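Local structure of Ufm1-specific protease (Caenorhabditis elegans, 5EJJ) at residues Gly393-Trp405 and Arg442-Leu454. The protein hydrolyses, as a thiol protease, the peptide bond at the C-terminal glycine of the ubiquitin-like modifier UFM-1, releasing it from target proteins. Numbering follows the deposited sequence.
Sequences GWGCAYRSFQTIW and RQWIGSTEISFVL
W394 lays one face of its indole against the backbone and aliphatic start of R442: the CA of R442 stands over the face of the six-membered ring, 3.7 Å from its centroid, a CH-pi contact. CG of R442 joins it over the same ring system, 3.6 Å from CE2 of W394, with the arginine chain crossing the indole at about a right angle. W444 turns its ring away, and what it offers W394 is mainly its CB, 3.6 Å from the CB of W394.

Between R442 and W444 the carbonyl oxygen of Q443 points to the edge of the W394 ring and to Y398. The hydroxyl of Y398 donates to this oxygen, with OH and O 3.0 Å apart, lying in the carbonyl plane at a C=O...O angle of 159°; Q425 is a second partner of the hydroxyl. I445 comes over a face of the same tyrosine ring, its CD1 4.0 Å from CE2 of Y398. Polar tether and apolar cover thus fix one phenol from two directions.

Further along, helices 396-405 and 447-454 run side by side, crossing at -37°. CD1 of I450 reaches the backbone O and CB of A397. F401, its CG anti to the backbone N (chi1 170°), sets CZ against V453 and CE1 against L454, both meeting the ring obliquely: CZ of F401 is 3.5 Å from CG1 of V453. CD1 of L454 lies 3.4 Å from CE1 of F401 and continues to W405, while CD2 meets CG2 of I404.

This illustrates how a papain-like fold seats its nucleophile: C396, the inferred catalytic cysteine, lies near the N-terminal end of the helix, close to the inferred catalytic H522, as expected for a C78 peptidase of clan CA.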
loop_
_atom_site.group_PDB
_atom_site.type_symbol
_atom_site.label_atom_id
_atom_site.label_comp_id
_atom_site.label_asym_id
_atom_site.label_seq_id
_atom_site.Cartn_x
_atom_site.Cartn_y
_atom_site.Cartn_z
ATOM N N GLY A 393 14.971 30.218 7.430
ATOM C CA GLY A 393 14.268 30.796 8.560
ATOM C C GLY A 393 12.762 30.752 8.421
ATOM O O GLY A 393 12.034 30.392 9.355
ATOM N N TRP A 394 12.298 31.087 7.226
ATOM C CA TRP A 394 10.888 31.378 6.989
ATOM C C TRP A 394 9.987 30.189 6.604
ATOM O O TRP A 394 8.804 30.150 6.975
ATOM C CB TRP A 394 10.789 32.463 5.923
ATOM C CG TRP A 394 11.473 32.083 4.649
ATOM C CD1 TRP A 394 12.819 31.934 4.443
ATOM C CD2 TRP A 394 10.842 31.797 3.401
ATOM N NE1 TRP A 394 13.060 31.584 3.140
ATOM C CE2 TRP A 394 11.864 31.489 2.479
ATOM C CE3 TRP A 394 9.511 31.777 2.970
ATOM C CZ2 TRP A 394 11.594 31.163 1.152
ATOM C CZ3 TRP A 394 9.244 31.459 1.651
ATOM C CH2 TRP A 394 10.280 31.156 0.758
ATOM N N GLY A 395 10.542 29.231 5.865
ATOM C CA GLY A 395 9.760 28.146 5.288
ATOM C C GLY A 395 9.197 27.058 6.196
ATOM O O GLY A 395 8.351 26.292 5.741
ATOM N N CYS A 396 9.641 26.994 7.456
ATOM C CA CYS A 396 9.256 25.912 8.382
ATOM C C CYS A 396 7.800 25.428 8.262
ATOM O O CYS A 396 7.530 24.228 8.244
ATOM C CB CYS A 396 9.623 26.241 9.851
ATOM S SG CYS A 396 8.940 27.763 10.637
ATOM N N ALA A 397 6.868 26.361 8.144
ATOM C CA ALA A 397 5.466 25.994 8.071
ATOM C C ALA A 397 5.072 25.577 6.667
ATOM O O ALA A 397 4.124 24.823 6.495
ATOM C CB ALA A 397 4.592 27.135 8.551
ATOM N N TYR A 398 5.784 26.078 5.665
ATOM C CA TYR A 398 5.529 25.671 4.285
ATOM C C TYR A 398 5.766 24.174 4.152
ATOM O O TYR A 398 4.980 23.442 3.549
ATOM C CB TYR A 398 6.484 26.383 3.330
ATOM C CG TYR A 398 6.145 27.815 3.027
ATOM C CD1 TYR A 398 6.877 28.848 3.583
ATOM C CD2 TYR A 398 5.105 28.133 2.160
ATOM C CE1 TYR A 398 6.577 30.159 3.299
ATOM C CE2 TYR A 398 4.794 29.434 1.865
ATOM C CZ TYR A 398 5.536 30.447 2.441
ATOM O OH TYR A 398 5.243 31.758 2.161
ATOM N N ARG A 399 6.882 23.743 4.721
ATOM C CA ARG A 399 7.291 22.356 4.686
ATOM C C ARG A 399 6.239 21.456 5.329
ATOM O O ARG A 399 5.890 20.413 4.767
ATOM C CB ARG A 399 8.657 22.198 5.366
ATOM C CG ARG A 399 9.752 23.023 4.700
ATOM C CD ARG A 399 9.567 22.996 3.189
ATOM N NE ARG A 399 10.767 23.366 2.446
ATOM C CZ ARG A 399 10.977 23.041 1.173
ATOM N NH1 ARG A 399 10.077 22.324 0.510
ATOM N NH2 ARG A 399 12.097 23.413 0.567
ATOM N N SER A 400 5.728 21.862 6.493
ATOM C CA SER A 400 4.677 21.100 7.160
ATOM C C SER A 400 3.425 21.083 6.316
ATOM O O SER A 400 2.663 20.117 6.336
ATOM C CB SER A 400 4.349 21.680 8.528
ATOM O OG SER A 400 5.308 21.252 9.462
ATOM N N PHE A 401 3.212 22.163 5.582
ATOM C CA PHE A 401 2.082 22.232 4.681
ATOM C C PHE A 401 2.272 21.192 3.593
ATOM O O PHE A 401 1.334 20.490 3.213
ATOM C CB PHE A 401 1.980 23.613 4.054
ATOM C CG PHE A 401 0.997 23.684 2.951
ATOM C CD1 PHE A 401 -0.356 23.816 3.224
ATOM C CD2 PHE A 401 1.412 23.598 1.644
ATOM C CE1 PHE A 401 -1.286 23.882 2.212
ATOM C CE2 PHE A 401 0.490 23.654 0.619
ATOM C CZ PHE A 401 -0.870 23.796 0.906
ATOM N N GLN A 402 3.502 21.108 3.101
ATOM C CA GLN A 402 3.860 20.166 2.052
ATOM C C GLN A 402 3.706 18.710 2.510
ATOM O O GLN A 402 3.128 17.874 1.795
ATOM C CB GLN A 402 5.274 20.459 1.535
ATOM C CG GLN A 402 5.341 21.683 0.622
ATOM C CD GLN A 402 6.738 21.935 0.099
ATOM O OE1 GLN A 402 7.722 21.590 0.754
ATOM N NE2 GLN A 402 6.837 22.530 -1.096
ATOM N N THR A 403 4.210 18.414 3.703
ATOM C CA THR A 403 3.960 17.120 4.310
ATOM C C THR A 403 2.463 16.823 4.342
ATOM O O THR A 403 2.024 15.836 3.788
ATOM C CB THR A 403 4.547 17.023 5.713
ATOM O OG1 THR A 403 5.978 17.078 5.638
ATOM C CG2 THR A 403 4.121 15.718 6.363
ATOM N N ILE A 404 1.665 17.691 4.942
ATOM C CA ILE A 404 0.223 17.465 4.952
ATOM C C ILE A 404 -0.309 17.238 3.542
ATOM O O ILE A 404 -1.250 16.473 3.334
ATOM C CB ILE A 404 -0.536 18.633 5.627
ATOM C CG1 ILE A 404 -0.116 18.752 7.088
ATOM C CG2 ILE A 404 -2.049 18.443 5.565
ATOM C CD1 ILE A 404 -0.707 19.933 7.763
ATOM N N TRP A 405 0.306 17.883 2.560
ATOM C CA TRP A 405 -0.185 17.754 1.194
ATOM C C TRP A 405 0.130 16.365 0.690
ATOM O O TRP A 405 -0.751 15.660 0.190
ATOM C CB TRP A 405 0.424 18.802 0.259
ATOM C CG TRP A 405 -0.236 18.836 -1.099
ATOM C CD1 TRP A 405 -0.087 17.926 -2.098
ATOM C CD2 TRP A 405 -1.149 19.826 -1.595
ATOM N NE1 TRP A 405 -0.845 18.283 -3.183
ATOM C CE2 TRP A 405 -1.509 19.447 -2.900
ATOM C CE3 TRP A 405 -1.688 21.002 -1.065
ATOM C CZ2 TRP A 405 -2.384 20.193 -3.686
ATOM C CZ3 TRP A 405 -2.556 21.747 -1.851
ATOM C CH2 TRP A 405 -2.890 21.340 -3.148
ATOM N N ARG A 442 9.039 35.282 0.121
ATOM C CA ARG A 442 9.966 35.037 1.256
ATOM C C ARG A 442 9.441 35.334 2.698
ATOM O O ARG A 442 10.232 35.504 3.629
ATOM C CB ARG A 442 11.361 35.643 1.011
ATOM C CG ARG A 442 12.510 34.926 1.727
ATOM C CD ARG A 442 13.838 35.678 1.596
ATOM N NE ARG A 442 14.241 35.855 0.201
ATOM C CZ ARG A 442 15.301 36.556 -0.198
ATOM N NH1 ARG A 442 16.077 37.156 0.696
ATOM N NH2 ARG A 442 15.587 36.659 -1.495
ATOM N N GLN A 443 8.116 35.355 2.877
ATOM C CA GLN A 443 7.481 35.540 4.194
ATOM C C GLN A 443 7.259 34.224 4.912
ATOM O O GLN A 443 6.636 33.321 4.362
ATOM C CB GLN A 443 6.078 36.153 4.073
ATOM C CG GLN A 443 5.982 37.478 3.368
ATOM C CD GLN A 443 6.230 37.341 1.880
ATOM O OE1 GLN A 443 6.826 38.224 1.240
ATOM N NE2 GLN A 443 5.815 36.200 1.325
ATOM N N TRP A 444 7.705 34.134 6.161
ATOM C CA TRP A 444 7.288 33.034 7.024
ATOM C C TRP A 444 5.793 33.173 7.322
ATOM O O TRP A 444 5.260 34.285 7.373
ATOM C CB TRP A 444 8.112 33.021 8.311
ATOM C CG TRP A 444 8.413 34.381 8.821
ATOM C CD1 TRP A 444 9.521 35.143 8.561
ATOM C CD2 TRP A 444 7.584 35.156 9.676
ATOM N NE1 TRP A 444 9.428 36.349 9.214
ATOM C CE2 TRP A 444 8.246 36.381 9.905
ATOM C CE3 TRP A 444 6.339 34.932 10.277
ATOM C CZ2 TRP A 444 7.704 37.377 10.708
ATOM C CZ3 TRP A 444 5.802 35.918 11.071
ATOM C CH2 TRP A 444 6.484 37.128 11.283
ATOM N N ILE A 445 5.108 32.045 7.467
ATOM C CA ILE A 445 3.682 32.078 7.772
ATOM C C ILE A 445 3.355 31.045 8.829
ATOM O O ILE A 445 4.245 30.346 9.316
ATOM C CB ILE A 445 2.813 31.825 6.537
ATOM C CG1 ILE A 445 3.202 30.510 5.865
ATOM C CG2 ILE A 445 2.932 32.968 5.559
ATOM C CD1 ILE A 445 2.180 30.012 4.890
ATOM N N GLY A 446 2.080 30.947 9.183
ATOM C CA GLY A 446 1.688 30.060 10.260
ATOM C C GLY A 446 0.375 29.333 10.061
ATOM O O GLY A 446 -0.136 29.226 8.951
ATOM N N SER A 447 -0.181 28.852 11.162
ATOM C CA SER A 447 -1.333 27.960 11.138
ATOM C C SER A 447 -2.513 28.475 10.346
ATOM O O SER A 447 -3.234 27.715 9.726
ATOM C CB SER A 447 -1.803 27.681 12.567
ATOM O OG SER A 447 -0.709 27.378 13.412
ATOM N N THR A 448 -2.728 29.773 10.382
ATOM C CA THR A 448 -4.014 30.278 9.936
ATOM C C THR A 448 -4.106 30.296 8.392
ATOM O O THR A 448 -5.161 30.004 7.799
ATOM C CB THR A 448 -4.403 31.608 10.700
ATOM O OG1 THR A 448 -5.060 32.527 9.825
ATOM C CG2 THR A 448 -3.172 32.268 11.347
ATOM N N GLU A 449 -2.981 30.565 7.743
ATOM C CA GLU A 449 -2.945 30.567 6.285
ATOM C C GLU A 449 -2.800 29.154 5.710
ATOM O O GLU A 449 -3.401 28.843 4.678
ATOM C CB GLU A 449 -1.835 31.486 5.762
ATOM C CG GLU A 449 -0.556 31.428 6.555
ATOM C CD GLU A 449 -0.587 32.343 7.761
ATOM O OE1 GLU A 449 -0.689 31.835 8.898
ATOM O OE2 GLU A 449 -0.530 33.575 7.574
ATOM N N ILE A 450 -1.989 28.322 6.371
ATOM C CA ILE A 450 -1.918 26.889 6.084
ATOM C C ILE A 450 -3.327 26.322 5.936
ATOM O O ILE A 450 -3.643 25.669 4.943
ATOM C CB ILE A 450 -1.159 26.127 7.193
ATOM C CG1 ILE A 450 0.341 26.132 6.917
ATOM C CG2 ILE A 450 -1.656 24.689 7.340
ATOM C CD1 ILE A 450 1.112 25.230 7.857
ATOM N N SER A 451 -4.185 26.606 6.906
ATOM C CA SER A 451 -5.558 26.138 6.859
ATOM C C SER A 451 -6.305 26.726 5.668
ATOM O O SER A 451 -7.258 26.130 5.157
ATOM C CB SER A 451 -6.277 26.498 8.155
ATOM O OG SER A 451 -7.682 26.404 7.996
ATOM N N PHE A 452 -5.860 27.897 5.228
ATOM C CA PHE A 452 -6.539 28.647 4.177
ATOM C C PHE A 452 -6.125 28.193 2.769
ATOM O O PHE A 452 -6.988 27.937 1.921
ATOM C CB PHE A 452 -6.281 30.147 4.372
ATOM C CG PHE A 452 -6.977 31.028 3.363
ATOM C CD1 PHE A 452 -8.334 31.325 3.495
ATOM C CD2 PHE A 452 -6.267 31.572 2.288
ATOM C CE1 PHE A 452 -8.975 32.137 2.562
ATOM C CE2 PHE A 452 -6.901 32.383 1.352
ATOM C CZ PHE A 452 -8.254 32.668 1.488
ATOM N N VAL A 453 -4.810 28.115 2.534
ATOM C CA VAL A 453 -4.236 27.577 1.294
ATOM C C VAL A 453 -4.813 26.192 0.978
ATOM O O VAL A 453 -5.270 25.919 -0.127
ATOM C CB VAL A 453 -2.697 27.453 1.411
ATOM C CG1 VAL A 453 -2.095 26.944 0.116
ATOM C CG2 VAL A 453 -2.081 28.778 1.800
ATOM N N LEU A 454 -4.774 25.328 1.981
ATOM C CA LEU A 454 -5.466 24.046 1.986
ATOM C C LEU A 454 -6.949 24.123 1.606
ATOM O O LEU A 454 -7.492 23.181 1.039
ATOM C CB LEU A 454 -5.375 23.459 3.397
ATOM C CG LEU A 454 -4.908 22.028 3.603
ATOM C CD1 LEU A 454 -3.838 21.670 2.582
ATOM C CD2 LEU A 454 -4.372 21.934 5.019
#